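Local structure of uncharacterized protein TP-0789 domain-containing protein (Nitrosomonas europaea ATCC 19718, 3BUU) at residues R96-R108 against M193-Y207. The protein is of unknown function but belongs to the superfamily of LolA, the periplasmic lipoprotein carrier, and may bind a lipid or other hydrophobic ligand. Sequence-based numbering, arbitrary orientation.
Sequences RLTGQVANGDIAR and MEDALKSGEVSVLDY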
ATOM      1  N   ARG A  96     -11.302  -4.105   1.960  1.00  8.74           N
ATOM      2  CA  ARG A  96     -10.861  -4.414   0.605  1.00  9.90           C
ATOM      3  C   ARG A  96     -11.099  -3.251  -0.314  1.00  8.58           C
ATOM      4  O   ARG A  96     -12.194  -2.649  -0.347  1.00  9.57           O
ATOM      5  CB  ARG A  96     -11.580  -5.654   0.098  1.00 10.69           C
ATOM      6  CG  ARG A  96     -11.491  -6.814   1.096  1.00 14.80           C
ATOM      7  CD  ARG A  96     -12.120  -8.119   0.626  1.00 14.55           C
ATOM      8  NE  ARG A  96     -11.276  -8.809  -0.316  1.00 17.60           N
ATOM      9  CZ  ARG A  96     -10.295  -9.642   0.040  1.00 17.73           C
ATOM     10  NH1 ARG A  96     -10.019  -9.914   1.323  1.00 19.36           N
ATOM     11  NH2 ARG A  96      -9.596 -10.208  -0.895  1.00 20.06           N
ATOM     12  N   LEU A  97     -10.073  -2.902  -1.094  1.00  7.74           N
ATOM     13  CA  LEU A  97     -10.172  -1.939  -2.174  1.00  7.91           C
ATOM     14  C   LEU A  97     -10.671  -2.674  -3.417  1.00  8.91           C
ATOM     15  O   LEU A  97     -11.813  -2.481  -3.842  1.00 10.40           O
ATOM     16  CB  LEU A  97      -8.811  -1.248  -2.382  1.00  7.94           C
ATOM     17  CG  LEU A  97      -8.809  -0.199  -3.484  1.00  8.58           C
ATOM     18  CD1 LEU A  97      -9.510   1.079  -3.053  1.00 12.32           C
ATOM     19  CD2 LEU A  97      -7.403   0.045  -3.893  1.00 11.70           C
ATOM     20  N   THR A  98      -9.821  -3.505  -3.995  1.00  8.05           N
ATOM     21  CA  THR A  98     -10.166  -4.320  -5.146  1.00  8.92           C
ATOM     22  C   THR A  98      -9.225  -5.524  -5.141  1.00  8.26           C
ATOM     23  O   THR A  98      -8.064  -5.393  -4.718  1.00  7.93           O
ATOM     24  CB  THR A  98     -10.080  -3.510  -6.451  1.00 10.44           C
ATOM     25  OG1 THR A  98     -10.501  -4.334  -7.508  1.00 13.86           O
ATOM     26  CG2 THR A  98      -8.685  -3.039  -6.737  1.00 11.52           C
ATOM     27  N   GLY A  99      -9.701  -6.675  -5.594  1.00  8.45           N
ATOM     28  CA  GLY A  99      -8.828  -7.818  -5.690  1.00  8.54           C
ATOM     29  C   GLY A  99      -8.156  -8.123  -4.365  1.00  7.77           C
ATOM     30  O   GLY A  99      -8.832  -8.182  -3.346  1.00  8.73           O
ATOM     31  N   GLN A 100      -6.849  -8.316  -4.413  1.00  7.18           N
ATOM     32  CA  GLN A 100      -6.064  -8.643  -3.245  1.00  7.40           C
ATOM     33  C   GLN A 100      -5.478  -7.417  -2.566  1.00  7.56           C
ATOM     34  O   GLN A 100      -4.551  -7.548  -1.781  1.00  9.31           O
ATOM     35  CB  GLN A 100      -4.944  -9.614  -3.652  1.00  7.27           C
ATOM     36  CG  GLN A 100      -5.486 -10.942  -4.077  1.00  8.75           C
ATOM     37  CD  GLN A 100      -6.207 -11.607  -2.932  1.00  9.41           C
ATOM     38  OE1 GLN A 100      -5.622 -11.846  -1.896  1.00  9.47           O
ATOM     39  NE2 GLN A 100      -7.489 -11.952  -3.130  1.00  9.71           N
ATOM     40  N   VAL A 101      -6.025  -6.226  -2.865  1.00  6.73           N
ATOM     41  CA  VAL A 101      -5.499  -4.963  -2.369  1.00  6.66           C
ATOM     42  C   VAL A 101      -6.410  -4.415  -1.299  1.00  6.60           C
ATOM     43  O   VAL A 101      -7.626  -4.283  -1.525  1.00  7.87           O
ATOM     44  CB  VAL A 101      -5.339  -3.979  -3.527  1.00  6.19           C
ATOM     45  CG1 VAL A 101      -4.648  -2.702  -3.045  1.00  7.66           C
ATOM     46  CG2 VAL A 101      -4.523  -4.621  -4.676  1.00  7.65           C
ATOM     47  N   ALA A 102      -5.856  -4.106  -0.129  1.00  6.08           N
ATOM     48  CA  ALA A 102      -6.594  -3.469   0.979  1.00  6.00           C
ATOM     49  C   ALA A 102      -6.532  -1.949   0.781  1.00  5.99           C
ATOM     50  O   ALA A 102      -5.604  -1.418   0.181  1.00  5.96           O
ATOM     51  CB  ALA A 102      -5.964  -3.837   2.276  1.00  7.94           C
ATOM     52  N   ASN A 103      -7.483  -1.233   1.374  1.00  6.46           N
ATOM     53  CA  ASN A 103      -7.443   0.230   1.331  1.00  6.91           C
ATOM     54  C   ASN A 103      -6.092   0.782   1.775  1.00  6.34           C
ATOM     55  O   ASN A 103      -5.537   1.669   1.134  1.00  6.66           O
ATOM     56  CB  ASN A 103      -8.550   0.788   2.213  1.00  7.37           C
ATOM     57  CG  ASN A 103      -9.933   0.602   1.610  1.00  7.58           C
ATOM     58  OD1 ASN A 103     -10.091   0.608   0.395  1.00  8.83           O
ATOM     59  ND2 ASN A 103     -10.926   0.448   2.477  1.00  8.60           N
ATOM     60  N   GLY A 104      -5.543   0.258   2.874  1.00  6.46           N
ATOM     61  CA  GLY A 104      -4.283   0.777   3.380  1.00  7.29           C
ATOM     62  C   GLY A 104      -3.116   0.500   2.452  1.00  6.93           C
ATOM     63  O   GLY A 104      -2.130   1.251   2.510  1.00  8.32           O
ATOM     64  N   ASP A 105      -3.199  -0.526   1.601  1.00  6.28           N
ATOM     65  CA  ASP A 105      -2.121  -0.774   0.699  1.00  6.70           C
ATOM     66  C   ASP A 105      -1.927   0.364  -0.288  1.00  6.64           C
ATOM     67  O   ASP A 105      -0.825   0.565  -0.791  1.00  8.51           O
ATOM     68  CB  ASP A 105      -2.358  -2.070  -0.094  1.00  6.79           C
ATOM     69  CG  ASP A 105      -2.406  -3.321   0.735  1.00  7.00           C
ATOM     70  OD1 ASP A 105      -1.776  -3.349   1.808  1.00  8.48           O
ATOM     71  OD2 ASP A 105      -3.075  -4.290   0.277  1.00  7.08           O
ATOM     72  N   ILE A 106      -2.976   1.113  -0.592  0.50  6.82           N
ATOM     73  CA  ILE A 106      -2.836   2.255  -1.502  0.50  8.23           C
ATOM     74  C   ILE A 106      -2.811   3.570  -0.757  0.50  7.48           C
ATOM     75  O   ILE A 106      -2.084   4.495  -1.155  0.50  7.92           O
ATOM     76  CB  ILE A 106      -3.961   2.227  -2.542  0.50  8.19           C
ATOM     77  CG1 ILE A 106      -3.925   0.879  -3.245  0.50  8.13           C
ATOM     78  CG2 ILE A 106      -3.868   3.414  -3.509  0.50  9.46           C
ATOM     79  CD1 ILE A 106      -2.619   0.529  -3.940  0.50 10.15           C
ATOM     80  N   ALA A 107      -3.549   3.658   0.334  1.00  7.11           N
ATOM     81  CA  ALA A 107      -3.702   4.940   0.996  1.00  7.85           C
ATOM     82  C   ALA A 107      -2.544   5.288   1.919  1.00  7.70           C
ATOM     83  O   ALA A 107      -2.313   6.462   2.153  1.00  8.43           O
ATOM     84  CB  ALA A 107      -5.011   4.954   1.783  1.00  8.83           C
ATOM     85  N   ARG A 108      -1.884   4.282   2.512  0.50  7.83           N
ATOM     86  CA  ARG A 108      -0.732   4.495   3.434  0.50  8.35           C
ATOM     87  C   ARG A 108       0.526   4.623   2.601  0.50  7.79           C
ATOM     88  O   ARG A 108       0.599   4.151   1.465  0.50 10.50           O
ATOM     89  CB  ARG A 108      -0.496   3.335   4.433  0.50  9.02           C
ATOM     90  CG  ARG A 108      -1.631   2.967   5.389  0.50 10.34           C
ATOM     91  CD  ARG A 108      -2.164   4.109   6.203  0.50 13.80           C
ATOM     92  NE  ARG A 108      -1.604   4.200   7.553  0.50  7.13           N
ATOM     93  CZ  ARG A 108      -2.090   5.031   8.456  0.50  7.63           C
ATOM     94  NH1 ARG A 108      -3.086   5.830   8.141  0.50  8.38           N
ATOM     95  NH2 ARG A 108      -1.553   5.099   9.654  0.50 12.73           N
HETATM   96  N   MSE A 193       0.382  -8.994  -5.578  1.00  5.87           N
HETATM   97  CA  MSE A 193      -0.278  -9.481  -4.356  0.50  5.86           C
HETATM   98  C   MSE A 193      -1.076 -10.715  -4.688  1.00  5.45           C
HETATM   99  O   MSE A 193      -1.964 -10.675  -5.536  1.00  6.68           O
HETATM  100  CB  MSE A 193      -1.189  -8.425  -3.716  0.50  6.80           C
HETATM  101  CG  MSE A 193      -0.383  -7.247  -3.144  0.50  7.32           C
HETATM  102 SE   MSE A 193      -1.418  -6.086  -2.014  0.50 11.64          SE
HETATM  103  CE  MSE A 193       0.051  -5.045  -1.520  0.50  9.18           C
ATOM    104  N   GLU A 194      -0.759 -11.807  -3.992  0.50  5.63           N
ATOM    105  CA  GLU A 194      -1.311 -13.125  -4.290  0.50  6.81           C
ATOM    106  C   GLU A 194      -2.141 -13.581  -3.088  0.50  6.11           C
ATOM    107  O   GLU A 194      -1.691 -13.493  -1.936  0.50  6.54           O
ATOM    108  CB  GLU A 194      -0.123 -14.070  -4.540  0.50  7.51           C
ATOM    109  CG  GLU A 194      -0.489 -15.521  -4.879  0.50  7.90           C
ATOM    110  CD  GLU A 194       0.766 -16.406  -5.036  0.50 10.07           C
ATOM    111  OE1 GLU A 194       1.841 -15.831  -5.300  0.50 14.03           O
ATOM    112  OE2 GLU A 194       0.703 -17.657  -4.895  0.50 12.78           O
ATOM    113  N   ASP A 195      -3.358 -14.065  -3.344  1.00  6.14           N
ATOM    114  CA  ASP A 195      -4.159 -14.681  -2.289  1.00  6.44           C
ATOM    115  C   ASP A 195      -3.452 -15.933  -1.785  1.00  6.68           C
ATOM    116  O   ASP A 195      -3.006 -16.738  -2.590  1.00  7.89           O
ATOM    117  CB  ASP A 195      -5.515 -15.066  -2.843  1.00  6.68           C
ATOM    118  CG  ASP A 195      -6.524 -15.409  -1.756  1.00  8.37           C
ATOM    119  OD1 ASP A 195      -6.208 -15.428  -0.540  1.00  8.50           O
ATOM    120  OD2 ASP A 195      -7.663 -15.694  -2.142  1.00 11.69           O
ATOM    121  N   ALA A 196      -3.365 -16.077  -0.456  1.00  7.13           N
ATOM    122  CA  ALA A 196      -2.851 -17.306   0.154  1.00  8.23           C
ATOM    123  C   ALA A 196      -3.929 -18.332   0.418  1.00  9.29           C
ATOM    124  O   ALA A 196      -3.615 -19.452   0.778  1.00 10.64           O
ATOM    125  CB  ALA A 196      -2.097 -17.018   1.431  1.00 10.09           C
ATOM    126  N   LEU A 197      -5.186 -17.930   0.275  1.00  9.41           N
ATOM    127  CA  LEU A 197      -6.322 -18.794   0.497  1.00 11.63           C
ATOM    128  C   LEU A 197      -6.776 -19.423  -0.825  1.00 12.13           C
ATOM    129  O   LEU A 197      -5.939 -19.925  -1.590  1.00 14.35           O
ATOM    130  CB  LEU A 197      -7.416 -18.033   1.248  1.00 11.58           C
ATOM    131  CG  LEU A 197      -6.945 -17.455   2.620  1.00 12.06           C
ATOM    132  CD1 LEU A 197      -8.063 -16.702   3.388  1.00 13.73           C
ATOM    133  CD2 LEU A 197      -6.203 -18.459   3.528  1.00 13.65           C
ATOM    134  N   LYS A 198      -8.070 -19.404  -1.115  1.00 12.55           N
ATOM    135  CA  LYS A 198      -8.635 -20.252  -2.161  0.50 12.81           C
ATOM    136  C   LYS A 198      -9.075 -19.555  -3.439  1.00 13.37           C
ATOM    137  O   LYS A 198      -9.502 -20.226  -4.388  1.00 15.42           O
ATOM    138  CB  LYS A 198      -9.777 -21.085  -1.566  0.50 14.33           C
ATOM    139  CG  LYS A 198      -9.273 -22.007  -0.475  0.50 15.18           C
ATOM    140  CD  LYS A 198     -10.243 -23.141  -0.229  0.50 20.60           C
ATOM    141  CE  LYS A 198      -9.548 -24.288   0.459  0.50 21.03           C
ATOM    142  NZ  LYS A 198     -10.270 -25.574   0.230  0.50 22.94           N
ATOM    143  N   SER A 199      -8.976 -18.228  -3.511  1.00 10.77           N
ATOM    144  CA  SER A 199      -9.614 -17.549  -4.659  1.00 10.06           C
ATOM    145  C   SER A 199      -8.846 -17.716  -5.964  1.00  9.70           C
ATOM    146  O   SER A 199      -9.404 -17.500  -7.028  1.00 10.78           O
ATOM    147  CB  SER A 199      -9.832 -16.059  -4.405  1.00 11.63           C
ATOM    148  OG  SER A 199      -8.602 -15.358  -4.511  1.00  9.49           O
ATOM    149  N   GLY A 200      -7.538 -17.921  -5.869  1.00  8.86           N
ATOM    150  CA  GLY A 200      -6.683 -17.909  -7.046  1.00  8.28           C
ATOM    151  C   GLY A 200      -6.384 -16.529  -7.571  1.00  6.74           C
ATOM    152  O   GLY A 200      -5.721 -16.399  -8.604  1.00  6.93           O
ATOM    153  N   GLU A 201      -6.843 -15.489  -6.881  1.00  6.56           N
ATOM    154  CA  GLU A 201      -6.591 -14.135  -7.368  1.00  6.92           C
ATOM    155  C   GLU A 201      -5.165 -13.708  -7.177  1.00  6.25           C
ATOM    156  O   GLU A 201      -4.553 -13.920  -6.120  1.00  6.14           O
ATOM    157  CB  GLU A 201      -7.456 -13.148  -6.616  1.00  8.75           C
ATOM    158  CG  GLU A 201      -8.895 -13.145  -7.061  1.00 12.03           C
ATOM    159  CD  GLU A 201      -9.739 -12.208  -6.205  1.00 14.79           C
ATOM    160  OE1 GLU A 201      -9.189 -11.383  -5.400  1.00 13.80           O
ATOM    161  OE2 GLU A 201     -10.980 -12.269  -6.349  1.00 20.38           O
ATOM    162  N   VAL A 202      -4.690 -12.990  -8.187  1.00  5.88           N
ATOM    163  CA  VAL A 202      -3.426 -12.257  -8.139  1.00  6.72           C
ATOM    164  C   VAL A 202      -3.695 -10.844  -8.633  1.00  6.15           C
ATOM    165  O   VAL A 202      -4.293 -10.672  -9.716  1.00  8.06           O
ATOM    166  CB  VAL A 202      -2.359 -12.934  -9.011  1.00  7.49           C
ATOM    167  CG1 VAL A 202      -1.090 -12.114  -9.038  1.00 10.06           C
ATOM    168  CG2 VAL A 202      -2.093 -14.347  -8.507  1.00  9.00           C
ATOM    169  N   SER A 203      -3.315  -9.836  -7.841  1.00  6.15           N
ATOM    170  CA  SER A 203      -3.412  -8.451  -8.256  1.00  6.22           C
ATOM    171  C   SER A 203      -2.052  -7.905  -8.540  1.00  6.15           C
ATOM    172  O   SER A 203      -1.122  -8.041  -7.732  1.00  7.53           O
ATOM    173  CB  SER A 203      -4.047  -7.608  -7.135  1.00  7.22           C
ATOM    174  OG  SER A 203      -5.381  -8.024  -6.845  1.00  7.62           O
ATOM    175  N   VAL A 204      -1.910  -7.299  -9.716  1.00  6.33           N
ATOM    176  CA  VAL A 204      -0.662  -6.696 -10.160  1.00  7.51           C
ATOM    177  C   VAL A 204      -0.857  -5.190 -10.135  1.00  6.92           C
ATOM    178  O   VAL A 204      -1.700  -4.647 -10.874  1.00  7.84           O
ATOM    179  CB  VAL A 204      -0.231  -7.219 -11.552  1.00  7.94           C
ATOM    180  CG1 VAL A 204       1.048  -6.551 -12.003  1.00 10.23           C
ATOM    181  CG2 VAL A 204      -0.097  -8.738 -11.536  1.00  9.83           C
ATOM    182  N   LEU A 205      -0.067  -4.510  -9.301  1.00  6.95           N
ATOM    183  CA  LEU A 205      -0.119  -3.053  -9.117  1.00  6.94           C
ATOM    184  C   LEU A 205       1.056  -2.421  -9.797  1.00  7.74           C
ATOM    185  O   LEU A 205       2.196  -2.733  -9.451  1.00  8.96           O
ATOM    186  CB  LEU A 205      -0.058  -2.673  -7.623  1.00  8.14           C
ATOM    187  CG  LEU A 205      -1.200  -3.134  -6.737  1.00  8.46           C
ATOM    188  CD1 LEU A 205      -1.097  -4.609  -6.383  1.00 12.03           C
ATOM    189  CD2 LEU A 205      -1.227  -2.318  -5.493  1.00 13.98           C
ATOM    190  N   ASP A 206       0.796  -1.539 -10.768  1.00  7.42           N
ATOM    191  CA  ASP A 206       1.859  -0.829 -11.447  1.00  8.08           C
ATOM    192  C   ASP A 206       1.761   0.657 -11.150  1.00  7.92           C
ATOM    193  O   ASP A 206       0.697   1.295 -11.326  1.00  8.78           O
ATOM    194  CB  ASP A 206       1.753  -1.049 -12.958  1.00  9.75           C
ATOM    195  CG  ASP A 206       2.205  -2.444 -13.358  1.00 10.74           C
ATOM    196  OD1 ASP A 206       3.318  -2.861 -12.937  1.00 11.40           O
ATOM    197  OD2 ASP A 206       1.485  -3.136 -14.089  1.00 13.74           O
ATOM    198  N   TYR A 207       2.886   1.211 -10.721  1.00  7.65           N
ATOM    199  CA  TYR A 207       3.010   2.602 -10.288  1.00  7.95           C
ATOM    200  C   TYR A 207       3.650   3.403 -11.371  1.00  8.40           C
ATOM    201  O   TYR A 207       4.695   2.979 -11.871  1.00 10.12           O
ATOM    202  CB  TYR A 207       3.852   2.725  -9.006  1.00  7.87           C
ATOM    203  CG  TYR A 207       3.165   2.117  -7.859  1.00  8.78           C
ATOM    204  CD1 TYR A 207       2.503   2.905  -6.961  1.00 10.09           C
ATOM    205  CD2 TYR A 207       3.155   0.710  -7.676  1.00 11.44           C
ATOM    206  CE1 TYR A 207       1.809   2.311  -5.849  1.00 12.87           C
ATOM    207  CE2 TYR A 207       2.491   0.120  -6.616  1.00 13.44           C
ATOM    208  CZ  TYR A 207       1.802   0.909  -5.734  1.00 12.35           C
ATOM    209  OH  TYR A 207       1.161   0.287  -4.681  1.00 14.51           O
TER
HETATM  210  O   HOH W   1     -10.862 -11.326  -3.182  1.00 22.52           O
HETATM  211  O   HOH W   2       0.541   1.974  -2.735  1.00 21.04           O
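Gln-100, at the tip of the type II' turn from Thr-98 to Val-101, lies across the hairpin of strands 185-195 and 202-212 and shows how one residue can join a loop to a sheet through both backbone and side chain. Its backbone N gives an almost straight hydrogen bond to Ser-203 OG (2.9 Å, 175°), a hydroxyl that is also hydrogen-bonded to Thr-34. Bent at chi2 (-63°), the side chain turns its amide toward the hairpin end, where NE2 donates to Glu-201 OE1 at 2.9 Å; the oxygen lies in the amide plane, but the donor stands above the carboxylate. A water bridges the same OE1 to Arg-96 NH2, its bond to the arginine being weak.

The carboxylate of Asp-195 is turned only 17° from the plane of the Gln-100 amide, and Gln-100 OE1 rests 3.4 Å from Asp-195 CB. Asp-195 ties the hairpin loop together: OD1 takes Leu-197 N in an Asx turn, and OD2 accepts Ser-199 OG on its anti lone pair and Ser-199 N from above the carboxylate plane. With alanine in place of Asp-195, Leu-197 N and the OG and N of Ser-199 would probably lose these acceptors, leaving the loop beside the Gln-100 amide free to shift.

Apolar contacts continue along the strands. Val-101 CG2 meets Leu-205 CD1 tip to tip at 3.8 Å, and Ile-106 CD1, in the conformer described, reaches Leu-205 CD2.

On the polar side, Asp-105 OD2 accepts from Ala-102 N and forms a salt bridge with Lys-172, beside the selenium of selenomethionine Met-193; Tyr-144 binds OD1. A water links Asp-105 O to Tyr-207 OH, itself bonded to Arg-20.

Turn and short helix thus pack against the concave side of the antiparallel strands, consistent with the unclosed, barrel-like beta sheet and helical lid of LolA-like proteins.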